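Local coordinates for glycosylation Associate Protein 2 (Streptococcus agalactiae serotype V, PDB 6OYC) that probably takes part, as a subunit of the Gap123 complex, in glycosylation and accessory Sec export of a serine-rich repeat adhesin, at residues 398-403 against 434-439. Numbering follows the deposited sequence.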
loop_
_atom_site.group_PDB
_atom_site.type_symbol
_atom_site.label_atom_id
_atom_site.label_comp_id
_atom_site.label_asym_id
_atom_site.label_seq_id
_atom_site.Cartn_x
_atom_site.Cartn_y
_atom_site.Cartn_z
ATOM N N LEU B 398 -16.458 13.678 -9.156
ATOM C CA LEU B 398 -16.556 12.268 -9.524
ATOM C C LEU B 398 -17.908 11.957 -10.157
ATOM O O LEU B 398 -17.973 11.250 -11.171
ATOM C CB LEU B 398 -16.307 11.392 -8.297
ATOM C CG LEU B 398 -14.838 11.036 -8.095
ATOM C CD1 LEU B 398 -14.656 10.127 -6.888
ATOM C CD2 LEU B 398 -14.276 10.406 -9.358
ATOM N N GLY B 399 -18.994 12.478 -9.574
ATOM C CA GLY B 399 -20.303 12.357 -10.199
ATOM C C GLY B 399 -20.338 12.875 -11.626
ATOM O O GLY B 399 -21.035 12.314 -12.477
ATOM N N THR B 400 -19.567 13.927 -11.914
ATOM C CA THR B 400 -19.425 14.399 -13.288
ATOM C C THR B 400 -18.637 13.405 -14.139
ATOM O O THR B 400 -19.001 13.146 -15.295
ATOM C CB THR B 400 -18.748 15.775 -13.300
ATOM O OG1 THR B 400 -19.643 16.755 -12.751
ATOM C CG2 THR B 400 -18.331 16.173 -14.719
ATOM N N VAL B 401 -17.549 12.847 -13.594
ATOM C CA VAL B 401 -16.817 11.807 -14.316
ATOM C C VAL B 401 -17.744 10.644 -14.635
ATOM O O VAL B 401 -17.697 10.065 -15.731
ATOM C CB VAL B 401 -15.591 11.353 -13.504
ATOM C CG1 VAL B 401 -14.862 10.188 -14.211
ATOM C CG2 VAL B 401 -14.647 12.540 -13.255
ATOM N N ALA B 402 -18.620 10.308 -13.684
ATOM C CA ALA B 402 -19.589 9.242 -13.886
ATOM C C ALA B 402 -20.484 9.547 -15.081
ATOM O O ALA B 402 -20.564 8.754 -16.028
ATOM C CB ALA B 402 -20.412 9.046 -12.612
ATOM N N GLN B 403 -21.136 10.715 -15.070
ATOM C CA GLN B 403 -22.035 11.087 -16.161
ATOM C C GLN B 403 -21.338 11.091 -17.514
ATOM O O GLN B 403 -21.969 10.803 -18.531
ATOM C CB GLN B 403 -22.648 12.448 -15.880
ATOM C CG GLN B 403 -23.503 12.446 -14.637
ATOM C CD GLN B 403 -24.783 11.676 -14.849
ATOM O OE1 GLN B 403 -25.187 11.451 -15.983
ATOM N NE2 GLN B 403 -25.426 11.260 -13.761
ATOM N N LYS B 434 -24.719 14.711 -5.931
ATOM C CA LYS B 434 -24.404 14.463 -4.527
ATOM C C LYS B 434 -22.948 14.046 -4.352
ATOM O O LYS B 434 -22.279 14.464 -3.396
ATOM C CB LYS B 434 -25.333 13.381 -3.967
ATOM C CG LYS B 434 -26.723 13.840 -3.555
ATOM C CD LYS B 434 -27.321 12.866 -2.535
ATOM C CE LYS B 434 -28.781 13.190 -2.247
ATOM N NZ LYS B 434 -29.563 13.322 -3.514
ATOM N N LEU B 435 -22.452 13.199 -5.256
ATOM C CA LEU B 435 -21.056 12.788 -5.200
ATOM C C LEU B 435 -20.131 13.961 -5.506
ATOM O O LEU B 435 -19.076 14.103 -4.878
ATOM C CB LEU B 435 -20.817 11.626 -6.165
ATOM C CG LEU B 435 -19.385 11.161 -6.424
ATOM C CD1 LEU B 435 -18.683 10.902 -5.109
ATOM C CD2 LEU B 435 -19.367 9.901 -7.307
ATOM N N ASN B 436 -20.500 14.805 -6.473
ATOM C CA ASN B 436 -19.748 16.038 -6.681
ATOM C C ASN B 436 -19.717 16.860 -5.400
ATOM O O ASN B 436 -18.655 17.317 -4.960
ATOM C CB ASN B 436 -20.358 16.848 -7.823
ATOM C CG ASN B 436 -19.967 16.322 -9.188
ATOM O OD1 ASN B 436 -19.104 15.463 -9.308
ATOM N ND2 ASN B 436 -20.611 16.834 -10.226
ATOM N N ASN B 437 -20.871 17.011 -4.755
ATOM C CA ASN B 437 -20.937 17.869 -3.582
ATOM C C ASN B 437 -20.193 17.262 -2.402
ATOM O O ASN B 437 -19.687 17.998 -1.543
ATOM C CB ASN B 437 -22.398 18.156 -3.248
ATOM C CG ASN B 437 -23.050 19.070 -4.284
ATOM O OD1 ASN B 437 -22.377 19.913 -4.887
ATOM N ND2 ASN B 437 -24.344 18.898 -4.509
ATOM N N TYR B 438 -20.106 15.930 -2.359
ATOM C CA TYR B 438 -19.326 15.244 -1.333
ATOM C C TYR B 438 -17.906 15.785 -1.253
ATOM O O TYR B 438 -17.365 15.989 -0.158
ATOM C CB TYR B 438 -19.307 13.751 -1.646
ATOM C CG TYR B 438 -18.759 12.878 -0.553
ATOM C CD1 TYR B 438 -19.534 12.545 0.549
ATOM C CD2 TYR B 438 -17.479 12.357 -0.639
ATOM C CE1 TYR B 438 -19.044 11.719 1.542
ATOM C CE2 TYR B 438 -16.979 11.533 0.355
ATOM C CZ TYR B 438 -17.770 11.217 1.439
ATOM O OH TYR B 438 -17.284 10.403 2.426
ATOM N N PHE B 439 -17.283 16.019 -2.405
ATOM C CA PHE B 439 -15.936 16.577 -2.408
ATOM C C PHE B 439 -15.911 17.993 -1.827
ATOM O O PHE B 439 -15.102 18.295 -0.936
ATOM C CB PHE B 439 -15.367 16.563 -3.830
ATOM C CG PHE B 439 -14.018 17.222 -3.940
ATOM C CD1 PHE B 439 -12.859 16.505 -3.674
ATOM C CD2 PHE B 439 -13.909 18.566 -4.285
ATOM C CE1 PHE B 439 -11.620 17.112 -3.762
ATOM C CE2 PHE B 439 -12.675 19.176 -4.375
ATOM C CZ PHE B 439 -11.530 18.456 -4.113
#
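In the helical connection between strands 388-392 and 452-458 of the alpha/beta-hydrolase-like domain, Asn-436 of helix 429-444 grips the first turn of the short helix 398-403. Its carboxamide meets Thr-400 twice. Asn-436 OD1 accepts the backbone N-H of Thr-400 (N to OD1 3.1 Å), the donor lying 24° from the carbonyl plane, while Asn-436 ND2 donates to OG1 of Thr-400 at 2.7 Å. Having one bond at each end of the amide fixes its flip and keeps the group from turning. The side chains of Asn-436 and Thr-400 cross at about a right angle, and the threonine hydroxyl, set beside its own backbone N, faces the amide as the N-H does. OD1 also sits near the N atoms of Leu-398 and Gly-399, at poor angles for bonding, so the positive end of the helix dipole may polarise the carbonyl further.

Next to this polar clasp the packing turns apolar. Leu-435 extends CG anti to its backbone N (chi1 171°), bringing CG to 3.4 Å from Gly-399 N and CD2 to 3.5 Å from Leu-398 CB. Gly-399 has no side chain, and its CA comes within 5.1 Å of Leu-435 CA; the segment axes approach to 7.6 Å at 149°, roughly antiparallel. Tyr-375 and Phe-336 also touch Leu-398, and Gln-420 of helix 416-424 touches Leu-435. The outcome is a close, roughly antiparallel helix pair, with an asparagine side chain bonded to a backbone N-H in the first turn of its partner, within the helices joining two neighbouring parallel strands of an alpha/beta-hydrolase-like fold.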